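Local structure of putative peptidase M23 (Pseudomonas aeruginosa PAO1, 2HSI) at residues A40-G45 against E98-G103; P59-R64 against I71-I76; P146-N151 against H218-I223; A139-F144 against N263-D268; A53-K58 against G83-E88. The protein binds a zinc ion and is probably a metalloendopeptidase of peptidase family M23. All coordinates share one frame; numbering follows the deposited sequence. Where two conformers were deposited one is given.

Interactions 1, 2 and 5 lie in one six-stranded antiparallel sheet: interaction 2 pairs inner strands, interaction 5 joins a hairpin to strand 83-90, and interaction 1 sets the two outermost strands face to face; the centres of these three interactions lie 9 to 10 Å from one another. Interactions 3 and 4 belong to the zinc-binding part and share the pairing of strands 222-229 and 260-266. The two halves meet where V62 N is 3.0 Å from Q220 OE1, G75 N 2.7 Å from N267 OD1 and K58 NZ 2.9 Å from D268 OD2, so interactions 2, 3, 4 and 5 border one interface. Interaction 4 comes nearest the metal: the nearest atom of the N263 side chain lies about 7 Å from the zinc ion.

Interaction 1: residues A40-G45 against E98-G103; sequences AVVDLG and ERFSVG
F100 projects from the strand of E98-G103 into the hydrophobic face of A40-G45, where A40 and V42 receive it. Its CB begins the contact, 3.9 Å from V42 CG2. CG and CD2 follow, both 3.8 Å from the same V42 methyl, because chi1 of 64° places CG between the backbone N and the carbonyl carbon and turns the ring up toward the facing strand. On the ring's other side, CD1 lies 3.7 Å from A40 CB, and CE1 continues past that methyl to I76. V42 CG2 makes an off-centre CH-pi contact, 4.2 Å from the centroid of the F100 ring and 30° off its normal; the two side chains cross at about a right angle. Toward the other end, the aliphatic part of E98 passes V42 and the carbonyl of L44. A water links the strands there, donating to D43 O at 3.1 Å and to E98 OE1 at 2.7 Å, while E98 OE2 pairs with H96. No direct hydrogen bond joins the segments: their axes stay 7.9 Å apart and run at 151°. A single antiparallel sheet thus curls until its edge strands meet through side chains, in an N-terminal domain of the E-set clan.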
# COMPACT_ATOMS: atom_id res chain seq x y z
N ALA A 40 2.57 -2.08 -11.89
CA ALA A 40 3.48 -2.35 -13.01
C ALA A 40 4.89 -2.56 -12.49
O ALA A 40 5.39 -1.75 -11.71
CB ALA A 40 3.45 -1.21 -14.01
N VAL A 41 5.51 -3.66 -12.91
CA VAL A 41 6.92 -3.93 -12.60
C VAL A 41 7.75 -3.48 -13.80
O VAL A 41 7.57 -3.98 -14.90
CB VAL A 41 7.17 -5.42 -12.28
CG1 VAL A 41 8.67 -5.68 -11.99
CG2 VAL A 41 6.29 -5.88 -11.11
N VAL A 42 8.63 -2.50 -13.57
CA VAL A 42 9.34 -1.85 -14.68
C VAL A 42 10.85 -2.04 -14.54
O VAL A 42 11.44 -1.67 -13.54
CB VAL A 42 9.01 -0.33 -14.77
CG1 VAL A 42 9.63 0.29 -16.01
CG2 VAL A 42 7.49 -0.08 -14.79
N ASP A 43 11.46 -2.64 -15.57
CA ASP A 43 12.92 -2.73 -15.70
C ASP A 43 13.48 -1.32 -15.77
O ASP A 43 13.10 -0.53 -16.62
CB ASP A 43 13.26 -3.53 -16.98
CG ASP A 43 14.77 -3.84 -17.14
OD1 ASP A 43 15.63 -3.21 -16.49
OD2 ASP A 43 15.10 -4.72 -17.96
N LEU A 44 14.39 -0.99 -14.86
CA LEU A 44 14.97 0.35 -14.83
C LEU A 44 16.19 0.55 -15.72
O LEU A 44 16.65 1.68 -15.90
CB LEU A 44 15.29 0.77 -13.38
CG LEU A 44 14.07 0.88 -12.46
CD1 LEU A 44 14.47 1.47 -11.12
CD2 LEU A 44 13.02 1.75 -13.12
N GLY A 45 16.71 -0.53 -16.29
CA GLY A 45 17.98 -0.48 -17.04
C GLY A 45 19.15 -0.05 -16.17
O GLY A 45 19.99 0.76 -16.59
N GLU A 98 11.80 5.80 -18.49
CA GLU A 98 11.46 4.46 -18.93
C GLU A 98 9.96 4.35 -19.09
O GLU A 98 9.21 4.62 -18.15
CB GLU A 98 11.99 3.41 -17.96
CG GLU A 98 13.53 3.40 -17.81
CD GLU A 98 14.31 3.25 -19.12
OE1 GLU A 98 13.92 2.47 -20.01
OE2 GLU A 98 15.34 3.91 -19.24
N ARG A 99 9.53 3.96 -20.28
CA ARG A 99 8.10 3.82 -20.54
C ARG A 99 7.56 2.45 -20.17
O ARG A 99 8.26 1.44 -20.22
CB ARG A 99 7.77 4.17 -22.00
CG ARG A 99 7.93 5.63 -22.28
CD ARG A 99 7.26 6.04 -23.55
NE ARG A 99 7.71 7.36 -23.97
CZ ARG A 99 7.14 8.08 -24.94
NH1 ARG A 99 6.10 7.60 -25.60
NH2 ARG A 99 7.62 9.28 -25.24
N PHE A 100 6.29 2.44 -19.79
CA PHE A 100 5.57 1.21 -19.57
C PHE A 100 4.13 1.42 -20.02
O PHE A 100 3.76 2.52 -20.39
CB PHE A 100 5.70 0.74 -18.11
CG PHE A 100 5.07 1.66 -17.09
CD1 PHE A 100 3.81 1.39 -16.58
CD2 PHE A 100 5.77 2.76 -16.59
CE1 PHE A 100 3.24 2.23 -15.61
CE2 PHE A 100 5.22 3.60 -15.63
CZ PHE A 100 3.94 3.33 -15.13
N SER A 101 3.32 0.37 -20.00
CA SER A 101 1.95 0.48 -20.50
C SER A 101 0.96 0.07 -19.42
O SER A 101 1.20 -0.88 -18.67
CB SER A 101 1.77 -0.38 -21.75
OG SER A 101 2.64 0.05 -22.78
N VAL A 102 -0.14 0.81 -19.35
CA VAL A 102 -1.26 0.42 -18.51
C VAL A 102 -2.37 -0.10 -19.44
O VAL A 102 -2.82 0.61 -20.34
CB VAL A 102 -1.72 1.60 -17.61
CG1 VAL A 102 -3.04 1.30 -16.92
CG2 VAL A 102 -0.65 1.93 -16.56
N GLY A 103 -2.75 -1.36 -19.23
CA GLY A 103 -3.84 -1.98 -19.98
C GLY A 103 -5.16 -1.74 -19.28
O GLY A 103 -5.18 -1.14 -18.21
O HOH W 1 12.56 0.14 -19.57

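Interaction 2: residues P59-R64 against I71-I76; sequences PVLVVR and IAVVGI
A chi1 of -61° puts V63 CG1 beside the backbone N and leaves CG2 between the N and the carbonyl carbon, and I71 holds CG1 in the corresponding place (chi1 49°); the two branches meet obliquely with V63 CG2 3.9 Å from I71 CG1. V60 instead carries CG1 anti to its nitrogen (chi1 166°), and this methyl meets A72 CB at 3.8 Å and V74 CG2, also at 3.8 Å. L61 and V73 lie side by side, pointing the same way, on the face that also bears V63 and I71. Beneath these methyls runs the antiparallel pairing of a beta hairpin. V63 and I71 form a hydrogen-bonded pair: V63 N donates to I71 O at 3.0 Å and I71 N to V63 O at 2.8 Å. The next pair, V62 with A72, is non-hydrogen-bonded, and V73 N then gives a bond of 3.0 Å to L61 O. Farther on the strands splay. A water fills in, accepting from L61 N at 2.9 Å and donating to V73 O at 2.8 Å. The ladder therefore changes from direct to water-mediated pairing within one sheet, and the water satisfies L61 N and V73 O where the direct pairing stops, among buried aliphatic side chains.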
# COMPACT_ATOMS: atom_id res chain seq x y z
N PRO A 59 7.76 9.58 -5.56
CA PRO A 59 8.82 8.57 -5.48
C PRO A 59 8.27 7.14 -5.42
O PRO A 59 7.24 6.90 -4.78
CB PRO A 59 9.58 8.95 -4.20
CG PRO A 59 8.60 9.71 -3.39
CD PRO A 59 7.75 10.46 -4.38
N VAL A 60 8.96 6.22 -6.09
CA VAL A 60 8.50 4.86 -6.33
C VAL A 60 9.46 3.84 -5.71
O VAL A 60 10.67 4.06 -5.69
CB VAL A 60 8.36 4.63 -7.87
CG1 VAL A 60 8.22 3.17 -8.22
CG2 VAL A 60 7.20 5.43 -8.41
N LEU A 61 8.90 2.73 -5.21
CA LEU A 61 9.66 1.58 -4.66
C LEU A 61 10.60 0.96 -5.70
O LEU A 61 10.19 0.56 -6.79
CB LEU A 61 8.68 0.52 -4.15
CG LEU A 61 9.19 -0.88 -3.74
CD1 LEU A 61 10.18 -0.77 -2.62
CD2 LEU A 61 8.03 -1.78 -3.34
N VAL A 62 11.88 0.89 -5.32
CA VAL A 62 12.93 0.36 -6.18
C VAL A 62 13.64 -0.79 -5.45
O VAL A 62 14.12 -0.62 -4.33
CB VAL A 62 13.94 1.47 -6.60
CG1 VAL A 62 15.12 0.88 -7.35
CG2 VAL A 62 13.26 2.55 -7.46
N VAL A 63 13.67 -1.96 -6.08
CA VAL A 63 14.29 -3.15 -5.48
C VAL A 63 15.09 -3.89 -6.55
O VAL A 63 14.83 -3.74 -7.74
CB VAL A 63 13.25 -4.12 -4.84
CG1 VAL A 63 12.46 -3.46 -3.71
CG2 VAL A 63 12.28 -4.70 -5.88
N ARG A 64 16.08 -4.67 -6.12
CA ARG A 64 16.72 -5.63 -7.03
C ARG A 64 15.78 -6.83 -7.23
O ARG A 64 15.20 -7.33 -6.27
CB ARG A 64 18.07 -6.09 -6.50
CG ARG A 64 19.20 -5.08 -6.68
CD ARG A 64 20.55 -5.75 -6.38
NE ARG A 64 21.65 -4.80 -6.33
CZ ARG A 64 22.33 -4.37 -7.39
NH1 ARG A 64 22.01 -4.79 -8.62
NH2 ARG A 64 23.33 -3.51 -7.24
N ILE A 71 14.51 -2.91 -10.43
CA ILE A 71 13.16 -2.78 -10.97
C ILE A 71 12.38 -1.78 -10.11
O ILE A 71 12.66 -1.64 -8.91
CB ILE A 71 12.41 -4.15 -11.05
CG1 ILE A 71 12.52 -4.91 -9.72
CG2 ILE A 71 12.93 -5.01 -12.21
CD1 ILE A 71 11.55 -6.07 -9.57
N ALA A 72 11.45 -1.06 -10.72
CA ALA A 72 10.46 -0.29 -9.96
C ALA A 72 9.17 -1.09 -9.84
O ALA A 72 8.76 -1.78 -10.78
CB ALA A 72 10.20 1.07 -10.62
N VAL A 73 8.53 -1.00 -8.68
CA VAL A 73 7.24 -1.66 -8.44
C VAL A 73 6.27 -0.51 -8.23
O VAL A 73 6.29 0.14 -7.18
CB VAL A 73 7.30 -2.62 -7.21
CG1 VAL A 73 5.94 -3.24 -6.91
CG2 VAL A 73 8.32 -3.74 -7.45
N VAL A 74 5.47 -0.25 -9.26
CA VAL A 74 4.78 1.04 -9.43
C VAL A 74 3.28 0.86 -9.21
O VAL A 74 2.65 0.03 -9.86
CB VAL A 74 5.00 1.63 -10.86
CG1 VAL A 74 4.42 3.04 -10.99
CG2 VAL A 74 6.48 1.64 -11.25
N GLY A 75 2.72 1.65 -8.29
CA GLY A 75 1.27 1.65 -8.06
C GLY A 75 0.58 2.52 -9.10
O GLY A 75 1.00 3.65 -9.34
N ILE A 76 -0.47 1.99 -9.72
CA ILE A 76 -1.23 2.71 -10.75
C ILE A 76 -2.58 3.16 -10.19
O ILE A 76 -3.42 2.32 -9.87
CB ILE A 76 -1.46 1.85 -12.02
CG1 ILE A 76 -0.18 1.14 -12.47
CG2 ILE A 76 -2.08 2.69 -13.15
CD1 ILE A 76 0.98 2.06 -12.82
O HOH W 2 6.03 2.44 -5.68

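Interaction 3: residues P146-N151 against H218-I223; sequences PGLPSN and HGQGFI
The carbonyl O of H218 is approached by P149 and by a bridging water. The water donates to H218 O at 2.8 Å and accepts from S150 N, while P149 CA lies 3.3 Å from H218 O in a CA-H...O contact. A second polar link lies at the turn: Q220 NE2 donates to P146 O over 3.1 Å, reaching it from above the carbonyl plane (50° out of it), so neither lone pair is met squarely. The Q220 side chain is extended beyond CG and runs alongside L148, with its CG 3.4 Å from G147 O. Its other amide atom, OE1, accepts from V62 N in the neighbouring sheet, so the two ends of the amide tie the loop and strand 58-64 to the type I' turn G219-F222. G219 passes beneath the loop with CA 3.4 Å from G147 O, and together with H218 it faces F222 in a classic beta bulge. The ring of F222 takes the loop at its edge: P149 CG lies 3.7 Å from CD2, and N151 O 3.8 Å from CE2. H218 CD2 sits over one face, offset toward the rim. Since N151 O is buried here without a hydrogen-bond partner, the weakly positive ring edge of F222 probably offers it modest electrostatic compensation; the rest relies on one amide bond, a water, CA-H...O approaches and the P149 ring at the F222 edge.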
# COMPACT_ATOMS: atom_id res chain seq x y z
N PRO A 146 13.53 5.23 3.46
CA PRO A 146 14.54 4.57 2.59
C PRO A 146 14.61 3.04 2.54
O PRO A 146 15.22 2.49 1.62
CB PRO A 146 15.86 5.14 3.10
CG PRO A 146 15.61 5.48 4.51
CD PRO A 146 14.17 5.91 4.61
N GLY A 147 14.03 2.37 3.52
CA GLY A 147 14.20 0.93 3.66
C GLY A 147 13.47 0.05 2.66
O GLY A 147 12.42 0.41 2.12
N LEU A 148 14.03 -1.13 2.44
CA LEU A 148 13.45 -2.13 1.55
C LEU A 148 12.45 -2.97 2.33
O LEU A 148 12.74 -3.40 3.45
CB LEU A 148 14.55 -3.02 0.95
CG LEU A 148 15.62 -2.38 0.04
CD1 LEU A 148 16.88 -3.25 -0.05
CD2 LEU A 148 15.10 -2.07 -1.35
N PRO A 149 11.26 -3.20 1.74
CA PRO A 149 10.26 -4.11 2.28
C PRO A 149 10.80 -5.50 2.57
O PRO A 149 11.62 -6.06 1.81
CB PRO A 149 9.22 -4.17 1.17
CG PRO A 149 9.30 -2.83 0.53
CD PRO A 149 10.78 -2.58 0.49
N SER A 150 10.34 -6.05 3.69
CA SER A 150 10.73 -7.40 4.13
C SER A 150 10.25 -8.47 3.15
O SER A 150 10.96 -9.44 2.88
CB SER A 150 10.19 -7.68 5.54
OG SER A 150 8.80 -8.00 5.54
N ASN A 151 9.05 -8.26 2.60
CA ASN A 151 8.47 -9.15 1.60
C ASN A 151 7.51 -8.38 0.73
O ASN A 151 6.78 -7.50 1.22
CB ASN A 151 7.74 -10.34 2.26
CG ASN A 151 6.85 -9.92 3.42
OD1 ASN A 151 7.31 -9.36 4.41
ND2 ASN A 151 5.57 -10.23 3.32
N HIS A 218 5.87 -0.17 5.17
CA HIS A 218 6.78 -1.27 4.83
C HIS A 218 8.09 -0.79 4.21
O HIS A 218 9.02 -1.57 4.06
CB HIS A 218 6.10 -2.33 3.95
CG HIS A 218 4.75 -2.75 4.45
ND1 HIS A 218 4.57 -3.38 5.66
CD2 HIS A 218 3.52 -2.60 3.91
CE1 HIS A 218 3.28 -3.60 5.85
NE2 HIS A 218 2.62 -3.15 4.80
N GLY A 219 8.15 0.49 3.82
CA GLY A 219 9.34 1.10 3.26
C GLY A 219 9.12 1.58 1.83
O GLY A 219 8.41 0.94 1.06
N GLN A 220 9.73 2.71 1.49
CA GLN A 220 9.71 3.28 0.13
C GLN A 220 8.30 3.42 -0.45
O GLN A 220 8.03 3.00 -1.58
CB GLN A 220 10.65 2.51 -0.83
CG GLN A 220 12.13 2.63 -0.47
CD GLN A 220 13.06 2.17 -1.58
OE1 GLN A 220 12.74 2.27 -2.77
NE2 GLN A 220 14.24 1.70 -1.20
N GLY A 221 7.42 3.99 0.36
CA GLY A 221 6.05 4.28 -0.04
C GLY A 221 5.09 3.11 -0.04
O GLY A 221 3.90 3.31 -0.31
N PHE A 222 5.60 1.91 0.22
CA PHE A 222 4.80 0.69 0.26
C PHE A 222 4.15 0.64 1.64
O PHE A 222 4.82 0.40 2.63
CB PHE A 222 5.70 -0.53 0.05
CG PHE A 222 4.99 -1.85 -0.10
CD1 PHE A 222 3.71 -1.93 -0.66
CD2 PHE A 222 5.64 -3.04 0.25
CE1 PHE A 222 3.09 -3.17 -0.83
CE2 PHE A 222 5.03 -4.28 0.09
CZ PHE A 222 3.76 -4.34 -0.46
N ILE A 223 2.85 0.90 1.68
CA ILE A 223 2.15 1.19 2.95
C ILE A 223 0.84 0.39 3.07
O ILE A 223 0.03 0.37 2.13
CB ILE A 223 1.91 2.73 3.10
CG1 ILE A 223 3.24 3.48 3.33
CG2 ILE A 223 0.87 3.07 4.22
CD1 ILE A 223 3.20 4.97 3.07
O HOH W 3 9.19 -3.98 5.41

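Interaction 4: residues A139-F144 against N263-D268; sequences AAYRRF and NVSLND
R142 NE and D268 OD2 form the charged core of this contact, a salt bridge of 2.9 Å with a nearly straight N-H...O angle of 169°. The oxygen lies in the guanidinium plane, yet the arginine meets the carboxylate from above, the two planes standing 87° apart. With its chain extended from CG to NE, R142 runs along the carboxylate: CG lies 3.4 Å from D268 OD2 and NE reaches the same oxygen. A water bridges R142 NH2 and OD2 as well. Beside this pair, Y141 drops its ring toward the strand: CD1 lies 3.6 Å from S265 CB, Y141 CB is 3.5 Å from D268 OD1, and the phenol OH stands 3.1 Å from N263 ND2. A further water knits the backbone to the side chains, donating to Y141 O at 2.8 Å and accepting from S265 OG at 2.7 Å and from D268 N. Around this first shell, R270 binds D268 OD1 and S265 OG and forms a cation-pi contact with Y141, while K58 adds a second positive partner to D268 OD2. N263 OD1 bonds to NE2 of the zinc ligand H261 and probably helps to orient that imidazole. The contact thus places the C-terminal end of helix 127-141 against strand 260-266, with F215 and M225 of the adjoining strands 213-219 and 222-229 touching Y141, and strand 58-64 reaching in through K58.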
# COMPACT_ATOMS: atom_id res chain seq x y z
N ALA A 139 -0.90 12.84 4.11
CA ALA A 139 0.53 12.93 4.42
C ALA A 139 1.17 11.56 4.68
O ALA A 139 2.28 11.30 4.22
CB ALA A 139 0.77 13.85 5.61
N ALA A 140 0.46 10.68 5.40
CA ALA A 140 0.99 9.34 5.71
C ALA A 140 1.24 8.49 4.47
O ALA A 140 2.29 7.85 4.35
CB ALA A 140 0.07 8.62 6.66
N TYR A 141 0.30 8.48 3.54
CA TYR A 141 0.50 7.75 2.27
C TYR A 141 1.67 8.28 1.43
O TYR A 141 2.24 7.53 0.63
CB TYR A 141 -0.78 7.78 1.44
CG TYR A 141 -1.89 6.88 1.93
CD1 TYR A 141 -1.69 5.52 2.19
CD2 TYR A 141 -3.18 7.40 2.08
CE1 TYR A 141 -2.75 4.70 2.60
CE2 TYR A 141 -4.22 6.60 2.48
CZ TYR A 141 -4.02 5.26 2.74
OH TYR A 141 -5.09 4.51 3.14
N ARG A 142 2.02 9.55 1.62
CA ARG A 142 3.10 10.19 0.88
C ARG A 142 4.46 10.05 1.55
O ARG A 142 5.46 10.50 1.00
CB ARG A 142 2.79 11.67 0.64
CG ARG A 142 1.72 11.86 -0.41
CD ARG A 142 1.12 13.24 -0.40
NE ARG A 142 0.01 13.30 -1.34
CZ ARG A 142 -0.73 14.38 -1.59
NH1 ARG A 142 -0.49 15.52 -0.95
NH2 ARG A 142 -1.72 14.31 -2.46
N ARG A 143 4.51 9.42 2.72
CA ARG A 143 5.79 9.10 3.36
C ARG A 143 6.64 8.16 2.48
O ARG A 143 6.13 7.16 1.95
CB ARG A 143 5.58 8.49 4.74
CG ARG A 143 6.85 8.45 5.57
CD ARG A 143 6.82 7.26 6.50
NE ARG A 143 7.99 7.15 7.38
CZ ARG A 143 8.13 7.79 8.54
NH1 ARG A 143 7.18 8.61 8.98
NH2 ARG A 143 9.22 7.59 9.27
N PHE A 144 7.90 8.52 2.28
CA PHE A 144 8.81 7.70 1.49
C PHE A 144 10.10 7.46 2.28
O PHE A 144 11.08 8.18 2.12
CB PHE A 144 9.09 8.35 0.12
CG PHE A 144 9.77 7.42 -0.87
CD1 PHE A 144 9.01 6.52 -1.63
CD2 PHE A 144 11.15 7.43 -1.03
CE1 PHE A 144 9.65 5.65 -2.55
CE2 PHE A 144 11.78 6.57 -1.93
CZ PHE A 144 11.04 5.69 -2.68
N ASN A 263 -6.21 -1.22 3.11
CA ASN A 263 -5.66 -0.48 1.96
C ASN A 263 -4.21 -0.82 1.76
O ASN A 263 -3.48 -0.97 2.74
CB ASN A 263 -5.76 1.03 2.17
CG ASN A 263 -7.18 1.55 2.10
OD1 ASN A 263 -7.99 1.06 1.32
ND2 ASN A 263 -7.49 2.55 2.92
N VAL A 264 -3.78 -0.93 0.50
CA VAL A 264 -2.36 -1.00 0.15
C VAL A 264 -2.04 0.15 -0.78
O VAL A 264 -2.74 0.37 -1.77
CB VAL A 264 -1.96 -2.35 -0.52
CG1 VAL A 264 -0.52 -2.29 -1.06
CG2 VAL A 264 -2.09 -3.50 0.47
N SER A 265 -0.99 0.90 -0.45
CA SER A 265 -0.57 2.03 -1.25
C SER A 265 0.87 1.83 -1.73
O SER A 265 1.70 1.23 -1.04
CB SER A 265 -0.70 3.31 -0.44
OG SER A 265 -0.48 4.49 -1.21
N LEU A 266 1.13 2.32 -2.94
CA LEU A 266 2.47 2.39 -3.52
C LEU A 266 2.54 3.72 -4.23
O LEU A 266 1.62 4.07 -4.97
CB LEU A 266 2.69 1.28 -4.55
CG LEU A 266 3.05 -0.14 -4.12
CD1 LEU A 266 2.79 -1.10 -5.27
CD2 LEU A 266 4.51 -0.23 -3.68
N ASN A 267 3.62 4.46 -4.01
CA ASN A 267 3.82 5.81 -4.57
C ASN A 267 2.58 6.70 -4.53
O ASN A 267 2.22 7.33 -5.53
CB ASN A 267 4.44 5.78 -5.99
CG ASN A 267 3.72 4.84 -6.96
OD1 ASN A 267 4.08 3.67 -7.08
ND2 ASN A 267 2.67 5.34 -7.62
N ASP A 268 1.93 6.73 -3.36
CA ASP A 268 0.68 7.48 -3.15
C ASP A 268 -0.45 7.11 -4.12
O ASP A 268 -1.23 7.97 -4.57
CB ASP A 268 0.95 8.99 -3.14
CG ASP A 268 -0.21 9.80 -2.55
OD1 ASP A 268 -0.95 9.28 -1.69
OD2 ASP A 268 -0.37 10.98 -2.96
O HOH W 4 2.11 5.12 -0.81
O HOH W 5 -3.33 11.62 -2.95

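Interaction 5: residues A53-K58 against G83-E88; sequences AFYQGK and GPQKLE
F54 and E88 pair where the type I' hairpin turn Y55-K58 leaves an antiparallel sheet, strand 83-90 lying alongside its first arm. The backbone bonds are a matched set: F54 N donates to E88 O at 2.8 Å and E88 N to F54 O at 2.9 Å. A53 CA adds a CA-H...O contact to E88 O.

Among side chains, the polar bond is that of Y55 OH to Q85 OE1, 2.7 Å long. Y55 has CG anti to its backbone N (chi1 177°), which carries the phenol along the strand to Q85, whose own chain bends at chi2. The hydroxyl donates from above the amide carbonyl plane (54° out of it), and the ring and amide planes are 73° apart. Q85 NE2 is engaged in turn by G83 O. At the ring edge, Y55 CD1 comes within 3.4 Å of K86 O.

Apolar contact centres on L87. Its CD1 meets Y55 CB at 3.8 Å, while CG approaches A53 CB at 4.2 Å.

Waters join the turn to the strand: one links Q56 N with K86 O, another Q56 NE2 with Q85 OE1, and a third G57 N with E88 OE1. Q56 also folds back over its neighbour, placing CG 3.7 Å above the plane of the Y55 ring, directly over its centre.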
# COMPACT_ATOMS: atom_id res chain seq x y z
N ALA A 53 13.42 6.39 -8.61
CA ALA A 53 12.42 6.42 -9.68
C ALA A 53 11.21 7.22 -9.21
O ALA A 53 10.93 7.27 -8.02
CB ALA A 53 12.01 5.02 -10.08
N PHE A 54 10.51 7.84 -10.17
CA PHE A 54 9.37 8.72 -9.89
C PHE A 54 8.29 8.46 -10.92
O PHE A 54 8.58 8.35 -12.11
CB PHE A 54 9.79 10.20 -9.96
CG PHE A 54 10.73 10.62 -8.87
CD1 PHE A 54 10.24 11.17 -7.69
CD2 PHE A 54 12.11 10.48 -9.02
CE1 PHE A 54 11.10 11.56 -6.68
CE2 PHE A 54 12.98 10.86 -8.01
CZ PHE A 54 12.47 11.41 -6.84
N TYR A 55 7.05 8.34 -10.44
CA TYR A 55 5.87 8.23 -11.32
C TYR A 55 4.85 9.29 -10.95
O TYR A 55 4.40 9.35 -9.81
CB TYR A 55 5.26 6.83 -11.20
CG TYR A 55 3.99 6.62 -12.01
CD1 TYR A 55 3.97 6.83 -13.40
CD2 TYR A 55 2.82 6.16 -11.40
CE1 TYR A 55 2.82 6.62 -14.15
CE2 TYR A 55 1.66 5.94 -12.13
CZ TYR A 55 1.67 6.17 -13.51
OH TYR A 55 0.52 5.94 -14.23
N GLN A 56 4.51 10.12 -11.94
CA GLN A 56 3.63 11.30 -11.75
C GLN A 56 4.15 12.23 -10.65
O GLN A 56 3.37 12.83 -9.90
CB GLN A 56 2.17 10.86 -11.51
CG GLN A 56 1.64 9.87 -12.57
CD GLN A 56 0.28 9.25 -12.24
OE1 GLN A 56 -0.00 8.87 -11.10
NE2 GLN A 56 -0.57 9.12 -13.25
N GLY A 57 5.48 12.34 -10.53
CA GLY A 57 6.13 13.20 -9.53
C GLY A 57 6.30 12.61 -8.14
O GLY A 57 6.86 13.24 -7.26
N LYS A 58 5.81 11.39 -7.94
CA LYS A 58 5.84 10.71 -6.64
C LYS A 58 6.94 9.65 -6.64
O LYS A 58 7.03 8.87 -7.59
CB LYS A 58 4.50 10.01 -6.38
CG LYS A 58 3.24 10.90 -6.53
CD LYS A 58 2.81 11.51 -5.20
CE LYS A 58 1.63 12.48 -5.35
NZ LYS A 58 0.34 11.80 -5.66
N GLY A 83 -3.05 3.26 -21.38
CA GLY A 83 -2.15 3.85 -22.37
C GLY A 83 -0.70 3.81 -21.90
O GLY A 83 -0.40 3.26 -20.83
N PRO A 84 0.20 4.41 -22.70
CA PRO A 84 1.62 4.48 -22.34
C PRO A 84 1.82 5.40 -21.14
O PRO A 84 1.09 6.40 -21.00
CB PRO A 84 2.28 5.11 -23.57
CG PRO A 84 1.25 5.07 -24.66
CD PRO A 84 -0.08 5.06 -23.99
N GLN A 85 2.79 5.06 -20.29
CA GLN A 85 3.14 5.85 -19.10
C GLN A 85 4.64 6.03 -19.05
O GLN A 85 5.37 5.26 -19.67
CB GLN A 85 2.72 5.14 -17.82
CG GLN A 85 1.35 4.51 -17.84
CD GLN A 85 0.27 5.52 -17.66
OE1 GLN A 85 0.41 6.46 -16.87
NE2 GLN A 85 -0.84 5.34 -18.38
N LYS A 86 5.11 7.03 -18.30
CA LYS A 86 6.53 7.35 -18.19
C LYS A 86 6.97 7.25 -16.73
O LYS A 86 6.25 7.68 -15.83
CB LYS A 86 6.81 8.77 -18.71
CG LYS A 86 6.51 8.98 -20.19
CD LYS A 86 6.59 10.45 -20.59
CE LYS A 86 6.14 10.65 -22.03
NZ LYS A 86 6.22 12.08 -22.44
N LEU A 87 8.14 6.67 -16.50
CA LEU A 87 8.78 6.66 -15.20
C LEU A 87 10.07 7.46 -15.33
O LEU A 87 10.85 7.22 -16.25
CB LEU A 87 9.06 5.22 -14.81
CG LEU A 87 9.48 4.81 -13.40
CD1 LEU A 87 8.38 5.07 -12.37
CD2 LEU A 87 9.79 3.34 -13.46
N GLU A 88 10.28 8.43 -14.45
CA GLU A 88 11.53 9.17 -14.40
C GLU A 88 12.54 8.40 -13.53
O GLU A 88 12.25 8.09 -12.37
CB GLU A 88 11.32 10.58 -13.84
CG GLU A 88 10.42 11.47 -14.68
CD GLU A 88 10.22 12.84 -14.06
OE1 GLU A 88 9.57 12.92 -13.00
OE2 GLU A 88 10.72 13.83 -14.64
O HOH W 6 5.86 9.84 -14.64
O HOH W 7 0.28 8.89 -16.17
O HOH W 8 7.43 11.54 -12.42